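Local structure of aldehyde dehydrogenase 21 (ALDH21) (Physcomitrella patens subsp. patens, 5N5S) at residues V70-H75 with L242-E247; S186-P191 with A214-L219. The protein probably catalyses the non-phosphorylating oxidation of D-glyceraldehyde 3-phosphate to 3-phosphoglycerate, with NADP+ as electron acceptor. All blocks are in the same frame, centred on the assembly; numbering follows the deposited sequence.

Overall arrangement
Contacts 1 and 2 lie side by side along one NADP molecule, their centres about 13 Å apart, and contact 2 is nested within the chain loop that contact 1 closes. Residues 242-247 and 214-219 meet at the 2'-phosphate: Arg246 holds O2X, Ser215 holds O3X, and Val244 O lies 3.1 Å from Ser215 OG. The two contacts also meet through prolines, Pro243 CB standing 3.6 Å from Pro218 CB. From there residues 186-191 follow the cofactor across its diphosphate to the nicotinamide, where Asn189 belongs to the succinate site. Contact 1 thus serves the adenosine end, and contact 2 leads toward the catalytic end.

Contact 1: V70-H75 with L242-E247. With NAP (NADP nicotinamide-adenine-dinucleotide phosphate), chain G.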
loop_
_atom_site.group_PDB
_atom_site.type_symbol
_atom_site.label_atom_id
_atom_site.label_comp_id
_atom_site.label_asym_id
_atom_site.label_seq_id
_atom_site.Cartn_x
_atom_site.Cartn_y
_atom_site.Cartn_z
ATOM N N VAL B 70 -15.319 -20.794 39.149
ATOM C CA VAL B 70 -15.864 -19.991 38.051
ATOM C C VAL B 70 -17.361 -20.310 37.815
ATOM O O VAL B 70 -17.695 -21.483 37.650
ATOM C CB VAL B 70 -14.997 -20.184 36.766
ATOM C CG1 VAL B 70 -15.651 -19.558 35.537
ATOM C CG2 VAL B 70 -13.589 -19.631 36.961
ATOM N N PRO B 71 -18.269 -19.294 37.761
ATOM C CA PRO B 71 -19.695 -19.585 37.492
ATOM C C PRO B 71 -19.909 -20.248 36.128
ATOM O O PRO B 71 -19.300 -19.830 35.131
ATOM C CB PRO B 71 -20.363 -18.202 37.552
ATOM C CG PRO B 71 -19.402 -17.333 38.281
ATOM C CD PRO B 71 -18.048 -17.842 37.923
ATOM N N GLN B 72 -20.732 -21.314 36.097
ATOM C CA GLN B 72 -21.041 -22.061 34.881
ATOM C C GLN B 72 -22.189 -21.373 34.145
ATOM O O GLN B 72 -23.283 -21.252 34.695
ATOM C CB GLN B 72 -21.345 -23.544 35.196
ATOM C CG GLN B 72 -21.529 -24.440 33.972
ATOM C CD GLN B 72 -20.245 -24.848 33.282
ATOM O OE1 GLN B 72 -19.656 -24.088 32.506
ATOM N NE2 GLN B 72 -19.857 -26.098 33.457
ATOM N N ALA B 73 -21.916 -20.886 32.915
ATOM C CA ALA B 73 -22.891 -20.182 32.078
ATOM C C ALA B 73 -23.915 -21.158 31.505
ATOM O O ALA B 73 -23.587 -22.311 31.212
ATOM C CB ALA B 73 -22.187 -19.406 30.960
ATOM N N THR B 74 -25.162 -20.697 31.381
ATOM C CA THR B 74 -26.273 -21.502 30.876
ATOM C C THR B 74 -26.530 -21.253 29.385
ATOM O O THR B 74 -25.908 -20.374 28.783
ATOM C CB THR B 74 -27.530 -21.279 31.741
ATOM O OG1 THR B 74 -27.919 -19.908 31.678
ATOM C CG2 THR B 74 -27.330 -21.700 33.181
ATOM N N HIS B 75 -27.442 -22.044 28.790
ATOM C CA HIS B 75 -27.872 -21.925 27.396
ATOM C C HIS B 75 -28.491 -20.529 27.170
ATOM O O HIS B 75 -28.188 -19.894 26.152
ATOM C CB HIS B 75 -28.894 -23.041 27.066
ATOM C CG HIS B 75 -29.355 -23.038 25.643
ATOM N ND1 HIS B 75 -30.545 -22.431 25.264
ATOM C CD2 HIS B 75 -28.759 -23.556 24.545
ATOM C CE1 HIS B 75 -30.633 -22.600 23.955
ATOM N NE2 HIS B 75 -29.584 -23.277 23.480
ATOM N N LEU B 242 -17.830 -16.315 28.337
ATOM C CA LEU B 242 -18.575 -17.435 28.902
ATOM C C LEU B 242 -17.796 -18.761 28.839
ATOM O O LEU B 242 -17.873 -19.483 27.837
ATOM C CB LEU B 242 -19.979 -17.552 28.261
ATOM C CG LEU B 242 -20.772 -16.260 28.041
ATOM C CD1 LEU B 242 -21.872 -16.477 27.051
ATOM C CD2 LEU B 242 -21.322 -15.706 29.344
ATOM N N PRO B 243 -17.023 -19.091 29.898
ATOM C CA PRO B 243 -16.293 -20.367 29.899
ATOM C C PRO B 243 -17.238 -21.533 30.183
ATOM O O PRO B 243 -17.695 -21.725 31.319
ATOM C CB PRO B 243 -15.233 -20.186 30.997
ATOM C CG PRO B 243 -15.481 -18.827 31.609
ATOM C CD PRO B 243 -16.824 -18.364 31.165
ATOM N N VAL B 244 -17.600 -22.256 29.116
ATOM C CA VAL B 244 -18.495 -23.417 29.153
ATOM C C VAL B 244 -17.783 -24.621 28.563
ATOM O O VAL B 244 -16.819 -24.455 27.811
ATOM C CB VAL B 244 -19.882 -23.183 28.474
ATOM C CG1 VAL B 244 -20.766 -22.291 29.325
ATOM C CG2 VAL B 244 -19.750 -22.643 27.050
ATOM N N SER B 245 -18.252 -25.830 28.897
ATOM C CA SER B 245 -17.680 -27.048 28.345
ATOM C C SER B 245 -18.112 -27.174 26.873
ATOM O O SER B 245 -19.127 -26.586 26.473
ATOM C CB SER B 245 -18.117 -28.265 29.155
ATOM O OG SER B 245 -17.179 -29.316 29.012
ATOM N N ARG B 246 -17.328 -27.921 26.074
ATOM C CA ARG B 246 -17.548 -28.142 24.640
ATOM C C ARG B 246 -18.947 -28.675 24.264
ATOM O O ARG B 246 -19.431 -28.383 23.167
ATOM C CB ARG B 246 -16.454 -29.044 24.053
ATOM C CG ARG B 246 -16.220 -30.392 24.733
ATOM C CD ARG B 246 -14.963 -31.057 24.195
ATOM N NE ARG B 246 -13.743 -30.344 24.594
ATOM C CZ ARG B 246 -12.592 -30.382 23.929
ATOM N NH1 ARG B 246 -11.547 -29.690 24.361
ATOM N NH2 ARG B 246 -12.485 -31.095 22.814
ATOM N N GLU B 247 -19.590 -29.432 25.175
ATOM C CA GLU B 247 -20.923 -30.009 24.998
ATOM C C GLU B 247 -22.037 -28.941 25.039
ATOM O O GLU B 247 -23.134 -29.177 24.520
ATOM C CB GLU B 247 -21.171 -31.068 26.085
ATOM C CG GLU B 247 -22.018 -32.241 25.627
ATOM C CD GLU B 247 -21.614 -33.579 26.218
ATOM O OE1 GLU B 247 -22.455 -34.190 26.917
ATOM O OE2 GLU B 247 -20.465 -34.022 25.980
HETATM P PA NAP G . -9.247 -28.199 21.578
HETATM O O1A NAP G . -9.710 -28.487 20.198
HETATM O O2A NAP G . -9.443 -29.364 22.555
HETATM O O5B NAP G . -10.084 -27.002 22.230
HETATM C C5B NAP G . -10.024 -25.602 21.889
HETATM C C4B NAP G . -11.311 -24.956 22.342
HETATM O O4B NAP G . -12.431 -25.520 21.619
HETATM C C3B NAP G . -11.663 -25.079 23.828
HETATM O O3B NAP G . -12.164 -23.833 24.304
HETATM C C2B NAP G . -12.731 -26.171 23.839
HETATM O O2B NAP G . -13.588 -26.223 24.999
HETATM C C1B NAP G . -13.454 -25.867 22.534
HETATM N N9A NAP G . -14.333 -26.853 21.904
HETATM C C8A NAP G . -14.065 -28.176 21.666
HETATM N N7A NAP G . -15.016 -28.804 21.019
HETATM C C5A NAP G . -15.978 -27.827 20.812
HETATM C C6A NAP G . -17.230 -27.844 20.160
HETATM N N6A NAP G . -17.732 -28.918 19.549
HETATM N N1A NAP G . -17.942 -26.690 20.129
HETATM C C2A NAP G . -17.426 -25.600 20.708
HETATM N N3A NAP G . -16.256 -25.462 21.347
HETATM C C4A NAP G . -15.574 -26.619 21.362
HETATM O O3 NAP G . -7.737 -27.732 21.819
HETATM P PN NAP G . -6.804 -27.531 23.103
HETATM O O1N NAP G . -6.506 -28.852 23.699
HETATM O O2N NAP G . -7.385 -26.476 23.963
HETATM O O5D NAP G . -5.480 -26.982 22.398
HETATM C C5D NAP G . -4.560 -27.869 21.713
HETATM C C4D NAP G . -4.641 -27.737 20.207
HETATM O O4D NAP G . -4.645 -26.337 19.832
HETATM C C3D NAP G . -3.455 -28.329 19.451
HETATM O O3D NAP G . -3.863 -28.998 18.261
HETATM C C2D NAP G . -2.622 -27.083 19.158
HETATM O O2D NAP G . -1.695 -27.193 18.088
HETATM C C1D NAP G . -3.759 -26.099 18.758
HETATM N N1N NAP G . -3.276 -24.658 18.837
HETATM C C2N NAP G . -3.222 -23.864 17.672
HETATM C C3N NAP G . -2.656 -22.601 17.751
HETATM C C7N NAP G . -2.403 -21.688 16.567
HETATM O O7N NAP G . -2.029 -20.512 16.769
HETATM N N7N NAP G . -2.633 -22.164 15.339
HETATM C C4N NAP G . -2.180 -22.158 18.986
HETATM C C5N NAP G . -2.259 -22.964 20.110
HETATM C C6N NAP G . -2.816 -24.205 20.017
HETATM P P2B NAP G . -13.230 -26.933 26.389
HETATM O O1X NAP G . -11.764 -27.237 26.585
HETATM O O2X NAP G . -14.138 -28.185 26.463
HETATM O O3X NAP G . -13.750 -25.859 27.344
#
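Oxygen O2X of the NADP 2'-phosphate is gripped twice by Arg246, through the backbone N at 3.2 Å and through side-chain NE at 2.9 Å, the latter bond running fairly straight (155° at the hydrogen). Arg246 NH1 turns to the diphosphate and bonds O2A of NADP at 2.8 Å, this oxygen lying at the guanidinium edge and in its plane; a further, weak bond from NH1 goes to O1X. With CG set between the backbone N and the carbonyl carbon (chi1 54°) and the chain bent at chi3, the flat head of Arg246 lies against the adenine, C8A of NADP standing 3.4 Å above the guanidinium plane, over its centre. Lys212 NZ bonds both NADP and Val244 O, which also ties the loop to the cofactor. The loop leaves edge strand 239-241 of the Rossmann-type coenzyme domain of aldehyde dehydrogenases, and a basic residue at the 2'-phosphate is consistent with use of NADP. The end of strand 66-71 and the residues after it cross this loop, residues 70-73 and 242-245 running about 91° apart. Ala73 CB touches both Val244 CG1, at 3.6 Å, and Leu242 CB, at 3.9 Å, while the same CG1 of Val244 rests 3.4 Å from Ala73 O. The end of Gln72 lies near the backbone of Pro243 and Val244. At the strand, Val70 CG1 meets Pro243 CG at 4.0 Å, and Ile42 of strand 38-44 touches both of these residues.

Contact 2: S186-P191 with A214-L219; sequences SPWNFP and ASRTPL. With NAP (NADP nicotinamide-adenine-dinucleotide phosphate), chain G.
Ser186 turns its carbonyl to the start of the other loop, beside the backbone of Ala214, and its O accepts the ribose hydroxyl O3B of NADP at 2.8 Å. Pro187 presses its backbone C on Ala214 CB, while its ring faces the cofactor, near the diphosphate and the nicotinamide. Trp188 gives its backbone N-H to O2N of NADP at 3.1 Å. Its CG takes the sterically tight place between the backbone N and the carbonyl carbon (chi1 76°), which puts the CD1 side of the indole at O1N of NADP, in the ring plane. The same CD1 lies over one face of the Arg216 guanidinium, 3.6 Å from Arg216 NH2, whose positive charge, NH2 standing 3.7 Å from O1N of NADP, may partly offset the negative charge of the diphosphate. Thr217 OG1 reaches back to Trp188 O in a weak bond of 3.4 Å, and its methyl CG2 lies at the indole edge. Asn189 points away from residues 214-219: its amide lies by the nicotinamide, OD1 3.3 Å from C6N of NADP, with ND2 weakly bonded to Gln318 O. With an alanine in place of Asn189, C5N and C6N would probably lose their amide neighbour and Gln318 O this donor. The Pro191 ring crosses the Thr217 side chain at about a right angle, CB 3.4 Å from Thr217 OG1. In the second loop, Ser215 grips O3X of the 2'-phosphate with both its backbone N and its OG, the OG bond 2.7 Å long. Two cofactor-holding loops after parallel strands 182-185 and 209-212 are typical of the Rossmann-type domain of aldehyde dehydrogenases; in that family the first-loop asparagine contributes to the oxyanion hole, a role the Asn189 side-chain amide probably shares with the backbone N-H of Cys320.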
loop_
_atom_site.group_PDB
_atom_site.type_symbol
_atom_site.label_atom_id
_atom_site.label_comp_id
_atom_site.label_asym_id
_atom_site.label_seq_id
_atom_site.Cartn_x
_atom_site.Cartn_y
_atom_site.Cartn_z
ATOM N N SER B 186 -11.051 -20.206 22.027
ATOM C CA SER B 186 -9.607 -20.244 22.270
ATOM C C SER B 186 -9.127 -21.547 22.960
ATOM O O SER B 186 -9.939 -22.201 23.619
ATOM C CB SER B 186 -9.193 -19.012 23.075
ATOM O OG SER B 186 -9.969 -18.882 24.257
ATOM N N PRO B 187 -7.824 -21.947 22.836
ATOM C CA PRO B 187 -7.372 -23.192 23.480
ATOM C C PRO B 187 -6.826 -22.992 24.901
ATOM O O PRO B 187 -6.899 -21.886 25.437
ATOM C CB PRO B 187 -6.284 -23.683 22.517
ATOM C CG PRO B 187 -5.685 -22.440 21.981
ATOM C CD PRO B 187 -6.705 -21.316 22.107
ATOM N N TRP B 188 -6.249 -24.049 25.495
ATOM C CA TRP B 188 -5.710 -23.982 26.847
ATOM C C TRP B 188 -4.239 -23.522 26.946
ATOM O O TRP B 188 -3.890 -22.946 27.973
ATOM C CB TRP B 188 -5.907 -25.334 27.608
ATOM C CG TRP B 188 -4.950 -26.428 27.205
ATOM C CD1 TRP B 188 -5.176 -27.423 26.300
ATOM C CD2 TRP B 188 -3.589 -26.580 27.636
ATOM N NE1 TRP B 188 -4.038 -28.177 26.129
ATOM C CE2 TRP B 188 -3.044 -27.674 26.928
ATOM C CE3 TRP B 188 -2.772 -25.893 28.553
ATOM C CZ2 TRP B 188 -1.721 -28.092 27.100
ATOM C CZ3 TRP B 188 -1.456 -26.297 28.711
ATOM C CH2 TRP B 188 -0.947 -27.391 27.999
ATOM N N ASN B 189 -3.366 -23.863 25.963
ATOM C CA ASN B 189 -1.911 -23.658 26.068
ATOM C C ASN B 189 -1.452 -22.192 26.141
ATOM O O ASN B 189 -0.494 -21.930 26.873
ATOM C CB ASN B 189 -1.117 -24.429 25.020
ATOM C CG ASN B 189 -1.595 -24.334 23.602
ATOM O OD1 ASN B 189 -2.790 -24.466 23.301
ATOM N ND2 ASN B 189 -0.637 -24.235 22.696
ATOM N N PHE B 190 -2.114 -21.247 25.453
ATOM C CA PHE B 190 -1.791 -19.826 25.625
ATOM C C PHE B 190 -3.113 -19.167 25.951
ATOM O O PHE B 190 -3.778 -18.651 25.046
ATOM C CB PHE B 190 -1.120 -19.210 24.394
ATOM C CG PHE B 190 0.285 -19.676 24.119
ATOM C CD1 PHE B 190 0.519 -20.852 23.415
ATOM C CD2 PHE B 190 1.374 -18.912 24.513
ATOM C CE1 PHE B 190 1.822 -21.278 23.147
ATOM C CE2 PHE B 190 2.678 -19.332 24.240
ATOM C CZ PHE B 190 2.893 -20.512 23.556
ATOM N N PRO B 191 -3.576 -19.274 27.224
ATOM C CA PRO B 191 -4.913 -18.758 27.553
ATOM C C PRO B 191 -5.060 -17.241 27.567
ATOM O O PRO B 191 -6.175 -16.752 27.742
ATOM C CB PRO B 191 -5.218 -19.382 28.921
ATOM C CG PRO B 191 -3.932 -19.733 29.498
ATOM C CD PRO B 191 -2.924 -19.882 28.405
ATOM N N ALA B 214 -11.120 -21.875 26.994
ATOM C CA ALA B 214 -11.010 -23.273 27.410
ATOM C C ALA B 214 -11.387 -23.416 28.889
ATOM O O ALA B 214 -10.945 -22.609 29.707
ATOM C CB ALA B 214 -9.601 -23.782 27.164
ATOM N N SER B 215 -12.253 -24.407 29.213
ATOM C CA SER B 215 -12.759 -24.696 30.563
ATOM C C SER B 215 -11.656 -24.878 31.596
ATOM O O SER B 215 -11.813 -24.442 32.734
ATOM C CB SER B 215 -13.651 -25.932 30.547
ATOM O OG SER B 215 -14.857 -25.683 29.848
ATOM N N ARG B 216 -10.547 -25.529 31.198
ATOM C CA ARG B 216 -9.392 -25.799 32.059
ATOM C C ARG B 216 -8.580 -24.535 32.375
ATOM O O ARG B 216 -7.981 -24.462 33.451
ATOM C CB ARG B 216 -8.489 -26.875 31.434
ATOM C CG ARG B 216 -9.063 -28.293 31.511
ATOM C CD ARG B 216 -8.297 -29.272 30.640
ATOM N NE ARG B 216 -8.500 -29.012 29.213
ATOM C CZ ARG B 216 -7.859 -29.643 28.235
ATOM N NH1 ARG B 216 -6.961 -30.582 28.515
ATOM N NH2 ARG B 216 -8.107 -29.336 26.967
ATOM N N THR B 217 -8.544 -23.555 31.438
ATOM C CA THR B 217 -7.782 -22.303 31.588
ATOM C C THR B 217 -8.653 -21.027 31.342
ATOM O O THR B 217 -8.357 -20.269 30.411
ATOM C CB THR B 217 -6.521 -22.319 30.688
ATOM O OG1 THR B 217 -6.929 -22.276 29.318
ATOM C CG2 THR B 217 -5.596 -23.515 30.944
ATOM N N PRO B 218 -9.695 -20.725 32.158
ATOM C CA PRO B 218 -10.528 -19.549 31.852
ATOM C C PRO B 218 -10.146 -18.232 32.520
ATOM O O PRO B 218 -10.594 -17.185 32.063
ATOM C CB PRO B 218 -11.915 -19.997 32.301
ATOM C CG PRO B 218 -11.657 -20.946 33.450
ATOM C CD PRO B 218 -10.248 -21.479 33.309
ATOM N N LEU B 219 -9.377 -18.290 33.620
ATOM C CA LEU B 219 -8.970 -17.169 34.474
ATOM C C LEU B 219 -8.306 -16.015 33.732
ATOM O O LEU B 219 -8.625 -14.864 34.022
ATOM C CB LEU B 219 -8.072 -17.674 35.617
ATOM C CG LEU B 219 -8.714 -18.195 36.925
ATOM C CD1 LEU B 219 -9.896 -19.129 36.683
ATOM C CD2 LEU B 219 -7.697 -18.922 37.755
HETATM P PA NAP G . -9.247 -28.199 21.578
HETATM O O1A NAP G . -9.710 -28.487 20.198
HETATM O O2A NAP G . -9.443 -29.364 22.555
HETATM O O5B NAP G . -10.084 -27.002 22.230
HETATM C C5B NAP G . -10.024 -25.602 21.889
HETATM C C4B NAP G . -11.311 -24.956 22.342
HETATM O O4B NAP G . -12.431 -25.520 21.619
HETATM C C3B NAP G . -11.663 -25.079 23.828
HETATM O O3B NAP G . -12.164 -23.833 24.304
HETATM C C2B NAP G . -12.731 -26.171 23.839
HETATM O O2B NAP G . -13.588 -26.223 24.999
HETATM C C1B NAP G . -13.454 -25.867 22.534
HETATM N N9A NAP G . -14.333 -26.853 21.904
HETATM C C8A NAP G . -14.065 -28.176 21.666
HETATM N N7A NAP G . -15.016 -28.804 21.019
HETATM C C5A NAP G . -15.978 -27.827 20.812
HETATM C C6A NAP G . -17.230 -27.844 20.160
HETATM N N6A NAP G . -17.732 -28.918 19.549
HETATM N N1A NAP G . -17.942 -26.690 20.129
HETATM C C2A NAP G . -17.426 -25.600 20.708
HETATM N N3A NAP G . -16.256 -25.462 21.347
HETATM C C4A NAP G . -15.574 -26.619 21.362
HETATM O O3 NAP G . -7.737 -27.732 21.819
HETATM P PN NAP G . -6.804 -27.531 23.103
HETATM O O1N NAP G . -6.506 -28.852 23.699
HETATM O O2N NAP G . -7.385 -26.476 23.963
HETATM O O5D NAP G . -5.480 -26.982 22.398
HETATM C C5D NAP G . -4.560 -27.869 21.713
HETATM C C4D NAP G . -4.641 -27.737 20.207
HETATM O O4D NAP G . -4.645 -26.337 19.832
HETATM C C3D NAP G . -3.455 -28.329 19.451
HETATM O O3D NAP G . -3.863 -28.998 18.261
HETATM C C2D NAP G . -2.622 -27.083 19.158
HETATM O O2D NAP G . -1.695 -27.193 18.088
HETATM C C1D NAP G . -3.759 -26.099 18.758
HETATM N N1N NAP G . -3.276 -24.658 18.837
HETATM C C2N NAP G . -3.222 -23.864 17.672
HETATM C C3N NAP G . -2.656 -22.601 17.751
HETATM C C7N NAP G . -2.403 -21.688 16.567
HETATM O O7N NAP G . -2.029 -20.512 16.769
HETATM N N7N NAP G . -2.633 -22.164 15.339
HETATM C C4N NAP G . -2.180 -22.158 18.986
HETATM C C5N NAP G . -2.259 -22.964 20.110
HETATM C C6N NAP G . -2.816 -24.205 20.017
HETATM P P2B NAP G . -13.230 -26.933 26.389
HETATM O O1X NAP G . -11.764 -27.237 26.585
HETATM O O2X NAP G . -14.138 -28.185 26.463
HETATM O O3X NAP G . -13.750 -25.859 27.344
#